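Long-range contact in putative integron gene cassette protein (Uncultured bacterium, PDB 3FUY), which is of unknown function, being encoded by an integron gene cassette from the mobile metagenome of a salt marsh: residues B[64-76]-B[89-101]. Residues are numbered along the deposited sequence; the frame is centred on the assembly and turned at random.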
loop_
_atom_site.group_PDB
_atom_site.type_symbol
_atom_site.label_atom_id
_atom_site.label_comp_id
_atom_site.label_asym_id
_atom_site.label_seq_id
_atom_site.Cartn_x
_atom_site.Cartn_y
_atom_site.Cartn_z
ATOM N N LEU B 64 17.288 -0.282 7.593
ATOM C CA LEU B 64 17.689 -1.491 8.316
ATOM C C LEU B 64 17.143 -2.702 7.578
ATOM O O LEU B 64 17.865 -3.656 7.279
ATOM C CB LEU B 64 17.148 -1.460 9.752
ATOM C CG LEU B 64 17.571 -2.619 10.667
ATOM C CD1 LEU B 64 17.493 -2.159 12.104
ATOM C CD2 LEU B 64 16.692 -3.833 10.472
ATOM N N CYS B 65 15.860 -2.645 7.248
ATOM C CA CYS B 65 15.256 -3.739 6.504
ATOM C C CYS B 65 15.986 -3.983 5.173
ATOM O O CYS B 65 16.300 -5.126 4.827
ATOM C CB CYS B 65 13.756 -3.501 6.301
ATOM S SG CYS B 65 12.904 -4.919 5.605
ATOM N N LEU B 66 16.286 -2.912 4.438
ATOM C CA LEU B 66 17.039 -3.068 3.192
ATOM C C LEU B 66 18.411 -3.719 3.422
ATOM O O LEU B 66 18.855 -4.542 2.619
ATOM C CB LEU B 66 17.189 -1.727 2.464
ATOM C CG LEU B 66 15.880 -1.147 1.900
ATOM C CD1 LEU B 66 16.092 0.259 1.342
ATOM C CD2 LEU B 66 15.301 -2.066 0.842
ATOM N N ASP B 67 19.090 -3.353 4.507
ATOM C CA ASP B 67 20.385 -3.963 4.791
ATOM C C ASP B 67 20.272 -5.466 5.080
ATOM O O ASP B 67 21.109 -6.249 4.626
ATOM C CB ASP B 67 21.106 -3.240 5.933
ATOM C CG ASP B 67 21.812 -1.964 5.471
ATOM O OD1 ASP B 67 21.883 -1.711 4.251
ATOM O OD2 ASP B 67 22.310 -1.212 6.338
ATOM N N LYS B 68 19.244 -5.872 5.832
ATOM C CA LYS B 68 19.040 -7.295 6.094
ATOM C C LYS B 68 18.613 -8.044 4.814
ATOM O O LYS B 68 19.000 -9.191 4.597
ATOM C CB LYS B 68 18.016 -7.520 7.228
ATOM C CG LYS B 68 18.371 -6.852 8.560
ATOM C CD LYS B 68 19.784 -7.207 9.010
ATOM C CE LYS B 68 20.248 -6.270 10.137
ATOM N NZ LYS B 68 21.565 -6.673 10.710
HETATM N N MSE B 69 17.818 -7.398 3.964
HETATM C CA MSE B 69 17.489 -7.994 2.660
HETATM C C MSE B 69 18.769 -8.248 1.881
HETATM O O MSE B 69 18.929 -9.288 1.252
HETATM C CB MSE B 69 16.548 -7.089 1.853
HETATM C CG MSE B 69 15.206 -6.932 2.546
HETATM SE SE MSE B 69 14.047 -5.613 1.703
HETATM C CE MSE B 69 13.525 -6.610 0.108
ATOM N N LYS B 70 19.700 -7.302 1.956
ATOM C CA LYS B 70 20.974 -7.485 1.287
ATOM C C LYS B 70 21.783 -8.626 1.945
ATOM O O LYS B 70 22.413 -9.425 1.261
ATOM C CB LYS B 70 21.771 -6.185 1.286
ATOM C CG LYS B 70 23.139 -6.320 0.597
ATOM C CD LYS B 70 23.891 -4.992 0.574
ATOM C CE LYS B 70 25.222 -5.135 -0.159
ATOM N NZ LYS B 70 26.075 -6.211 0.418
ATOM N N GLY B 71 21.745 -8.713 3.272
ATOM C CA GLY B 71 22.492 -9.760 3.952
ATOM C C GLY B 71 22.038 -11.146 3.500
ATOM O O GLY B 71 22.857 -12.050 3.280
ATOM N N VAL B 72 20.726 -11.317 3.354
ATOM C CA VAL B 72 20.180 -12.588 2.873
ATOM C C VAL B 72 20.587 -12.910 1.425
ATOM O O VAL B 72 21.008 -14.035 1.125
ATOM C CB VAL B 72 18.656 -12.649 3.041
ATOM C CG1 VAL B 72 18.091 -13.914 2.412
ATOM C CG2 VAL B 72 18.278 -12.553 4.540
ATOM N N ARG B 73 20.477 -11.948 0.513
ATOM C CA ARG B 73 20.859 -12.279 -0.862
ATOM C C ARG B 73 22.380 -12.515 -0.974
ATOM O O ARG B 73 22.820 -13.334 -1.773
ATOM C CB ARG B 73 20.291 -11.294 -1.919
ATOM C CG ARG B 73 20.706 -9.863 -1.766
ATOM C CD ARG B 73 20.321 -9.017 -3.027
ATOM N NE ARG B 73 20.945 -7.699 -2.919
ATOM C CZ ARG B 73 20.401 -6.691 -2.251
ATOM N NH1 ARG B 73 19.225 -6.860 -1.672
ATOM N NH2 ARG B 73 21.018 -5.520 -2.163
ATOM N N ASP B 74 23.170 -11.835 -0.142
ATOM C CA ASP B 74 24.608 -12.129 -0.035
ATOM C C ASP B 74 24.884 -13.520 0.567
ATOM O O ASP B 74 25.778 -14.228 0.114
ATOM C CB ASP B 74 25.348 -11.055 0.785
ATOM C CG ASP B 74 25.381 -9.689 0.085
ATOM O OD1 ASP B 74 24.957 -9.583 -1.092
ATOM O OD2 ASP B 74 25.834 -8.715 0.723
ATOM N N ALA B 75 24.133 -13.910 1.594
ATOM C CA ALA B 75 24.245 -15.283 2.105
ATOM C C ALA B 75 23.905 -16.302 1.010
ATOM O O ALA B 75 24.585 -17.319 0.874
ATOM C CB ALA B 75 23.361 -15.497 3.355
ATOM N N GLN B 76 22.865 -16.013 0.227
ATOM C CA GLN B 76 22.457 -16.877 -0.879
ATOM C C GLN B 76 23.576 -17.004 -1.903
ATOM O O GLN B 76 23.898 -18.101 -2.360
ATOM C CB GLN B 76 21.206 -16.321 -1.570
ATOM C CG GLN B 76 20.849 -17.042 -2.882
ATOM C CD GLN B 76 20.312 -18.458 -2.659
ATOM O OE1 GLN B 76 19.150 -18.642 -2.302
ATOM N NE2 GLN B 76 21.154 -19.460 -2.894
ATOM N N GLY B 89 19.480 -25.505 -5.655
ATOM C CA GLY B 89 19.226 -25.060 -4.299
ATOM C C GLY B 89 20.450 -25.264 -3.435
ATOM O O GLY B 89 21.490 -25.698 -3.924
ATOM N N PRO B 90 20.337 -24.933 -2.146
ATOM C CA PRO B 90 19.106 -24.383 -1.560
ATOM C C PRO B 90 18.897 -22.890 -1.857
ATOM O O PRO B 90 19.845 -22.191 -2.221
ATOM C CB PRO B 90 19.321 -24.579 -0.061
ATOM C CG PRO B 90 20.813 -24.608 0.119
ATOM C CD PRO B 90 21.391 -25.179 -1.144
ATOM N N HIS B 91 17.659 -22.428 -1.694
ATOM C CA HIS B 91 17.332 -21.006 -1.721
ATOM C C HIS B 91 17.232 -20.478 -0.286
ATOM O O HIS B 91 16.612 -21.113 0.577
ATOM C CB HIS B 91 15.969 -20.773 -2.376
ATOM C CG HIS B 91 15.908 -21.084 -3.840
ATOM N ND1 HIS B 91 16.243 -20.166 -4.816
ATOM C CD2 HIS B 91 15.475 -22.186 -4.496
ATOM C CE1 HIS B 91 16.058 -20.705 -6.008
ATOM N NE2 HIS B 91 15.587 -21.927 -5.842
ATOM N N ILE B 92 17.822 -19.314 -0.025
ATOM C CA ILE B 92 17.615 -18.639 1.247
ATOM C C ILE B 92 16.866 -17.357 0.937
ATOM O O ILE B 92 17.367 -16.510 0.204
ATOM C CB ILE B 92 18.944 -18.272 1.940
ATOM C CG1 ILE B 92 19.866 -19.481 2.046
ATOM C CG2 ILE B 92 18.678 -17.717 3.309
ATOM C CD1 ILE B 92 21.106 -19.208 2.892
ATOM N N ARG B 93 15.665 -17.209 1.482
ATOM C CA ARG B 93 14.817 -16.084 1.114
ATOM C C ARG B 93 14.360 -15.317 2.336
ATOM O O ARG B 93 13.919 -15.913 3.318
ATOM C CB ARG B 93 13.588 -16.577 0.337
ATOM C CG ARG B 93 13.917 -17.473 -0.847
ATOM C CD ARG B 93 14.759 -16.737 -1.905
ATOM N NE ARG B 93 14.129 -15.503 -2.384
ATOM C CZ ARG B 93 14.650 -14.734 -3.339
ATOM N NH1 ARG B 93 15.787 -15.088 -3.924
ATOM N NH2 ARG B 93 14.034 -13.624 -3.727
ATOM N N ILE B 94 14.450 -13.989 2.290
ATOM C CA ILE B 94 13.958 -13.213 3.423
ATOM C C ILE B 94 12.428 -13.122 3.340
ATOM O O ILE B 94 11.858 -13.125 2.243
ATOM C CB ILE B 94 14.606 -11.816 3.479
ATOM C CG1 ILE B 94 14.366 -11.171 4.835
ATOM C CG2 ILE B 94 14.092 -10.912 2.338
ATOM C CD1 ILE B 94 15.258 -9.939 5.093
ATOM N N ARG B 95 11.756 -13.066 4.488
ATOM C CA ARG B 95 10.303 -12.903 4.487
ATOM C C ARG B 95 9.891 -11.645 5.219
ATOM O O ARG B 95 9.080 -10.852 4.728
ATOM C CB ARG B 95 9.614 -14.113 5.130
ATOM C CG ARG B 95 9.866 -15.416 4.420
ATOM C CD ARG B 95 9.470 -15.364 2.938
ATOM N NE ARG B 95 9.741 -16.655 2.318
ATOM C CZ ARG B 95 10.070 -16.843 1.046
ATOM N NH1 ARG B 95 10.177 -15.810 0.200
ATOM N NH2 ARG B 95 10.303 -18.074 0.622
ATOM N N CYS B 96 10.456 -11.458 6.407
ATOM C CA CYS B 96 10.003 -10.385 7.276
ATOM C C CYS B 96 11.149 -9.914 8.159
ATOM O O CYS B 96 11.994 -10.705 8.583
ATOM C CB CYS B 96 8.827 -10.873 8.146
ATOM S SG CYS B 96 8.283 -9.713 9.433
ATOM N N VAL B 97 11.182 -8.619 8.415
ATOM C CA VAL B 97 12.058 -8.076 9.440
ATOM C C VAL B 97 11.131 -7.464 10.468
ATOM O O VAL B 97 10.407 -6.505 10.179
ATOM C CB VAL B 97 12.998 -6.983 8.888
ATOM C CG1 VAL B 97 13.779 -6.327 10.031
ATOM C CG2 VAL B 97 13.925 -7.566 7.848
ATOM N N ASP B 98 11.122 -8.052 11.655
ATOM C CA ASP B 98 10.332 -7.541 12.761
ATOM C C ASP B 98 11.237 -6.788 13.734
ATOM O O ASP B 98 12.120 -7.377 14.380
ATOM C CB ASP B 98 9.594 -8.688 13.456
ATOM C CG ASP B 98 8.595 -8.202 14.488
ATOM O OD1 ASP B 98 8.713 -7.046 14.926
ATOM O OD2 ASP B 98 7.686 -8.977 14.854
ATOM N N ILE B 99 11.018 -5.482 13.831
ATOM C CA ILE B 99 11.844 -4.638 14.672
ATOM C C ILE B 99 11.231 -4.445 16.062
ATOM O O ILE B 99 10.055 -4.129 16.185
ATOM C CB ILE B 99 12.072 -3.254 14.030
ATOM C CG1 ILE B 99 12.893 -3.396 12.742
ATOM C CG2 ILE B 99 12.761 -2.302 15.024
ATOM C CD1 ILE B 99 13.281 -2.087 12.140
ATOM N N ASP B 100 12.050 -4.642 17.095
ATOM C CA ASP B 100 11.702 -4.313 18.476
ATOM C C ASP B 100 12.486 -3.083 18.886
ATOM O O ASP B 100 13.683 -3.166 19.170
ATOM C CB ASP B 100 12.078 -5.484 19.392
ATOM C CG ASP B 100 11.957 -5.153 20.883
ATOM O OD1 ASP B 100 11.726 -3.985 21.270
ATOM O OD2 ASP B 100 12.112 -6.095 21.682
ATOM N N ASP B 101 11.815 -1.942 18.920
ATOM C CA ASP B 101 12.462 -0.693 19.303
ATOM C C ASP B 101 11.959 -0.153 20.649
ATOM O O ASP B 101 11.959 1.054 20.884
ATOM C CB ASP B 101 12.305 0.366 18.202
ATOM C CG ASP B 101 10.850 0.630 17.823
ATOM O OD1 ASP B 101 9.944 -0.140 18.239
ATOM O OD2 ASP B 101 10.620 1.610 17.072
HETATM O O HOH W 1 17.221 -17.657 -4.021
#
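Helix 59-79 links the parallel neighbours 44-49 and 91-100 in a beta-alpha-beta crossover and packs antiparallel on strand 91-100, in the buried core on a mixed sheet. Val72 sits centrally. Its CG1 lies over the strand backbone, 3.5 Å from Ile92 O, while its CG2 rests against Ile94 CB. The Ile94 side chain passes Met69, here selenomethionine, at about a right angle. With CG1 anti to the backbone N (chi1 -165°), Ile94 extends CD1 to 3.8 Å from Met69 N. Further along, Cys65 SG touches Val97 CG2 at 3.6 Å, and Leu64 CD2 meets Ile99 CD1 tip to tip. A classic bulge at Arg95 and Cys96, facing Tyr110, lies between Ile94 and Val97, both of which point at the helix. Helix 121-138 flanks this layer, with Ala131 against Ile92.

Polar contacts gather at Gln76. A bend at chi2 (71°) turns its amide to the start of the strand. There Gln76 NE2 donates to Pro90 O at 3.1 Å, in the carbonyl plane. Gln76 OE1 accepts from Ile92 N at 2.7 Å, from above the carbonyl plane, and from a water 2.8 Å away. A leucine here would probably leave Pro90 O and Ile92 N without their side-chain partner and the water without its acceptor OE1. Arg93, whose NH1 donates to this water, forms a salt bridge through NH2 with Asp170. The same water also bonds His91 ND1, at 2.8 Å.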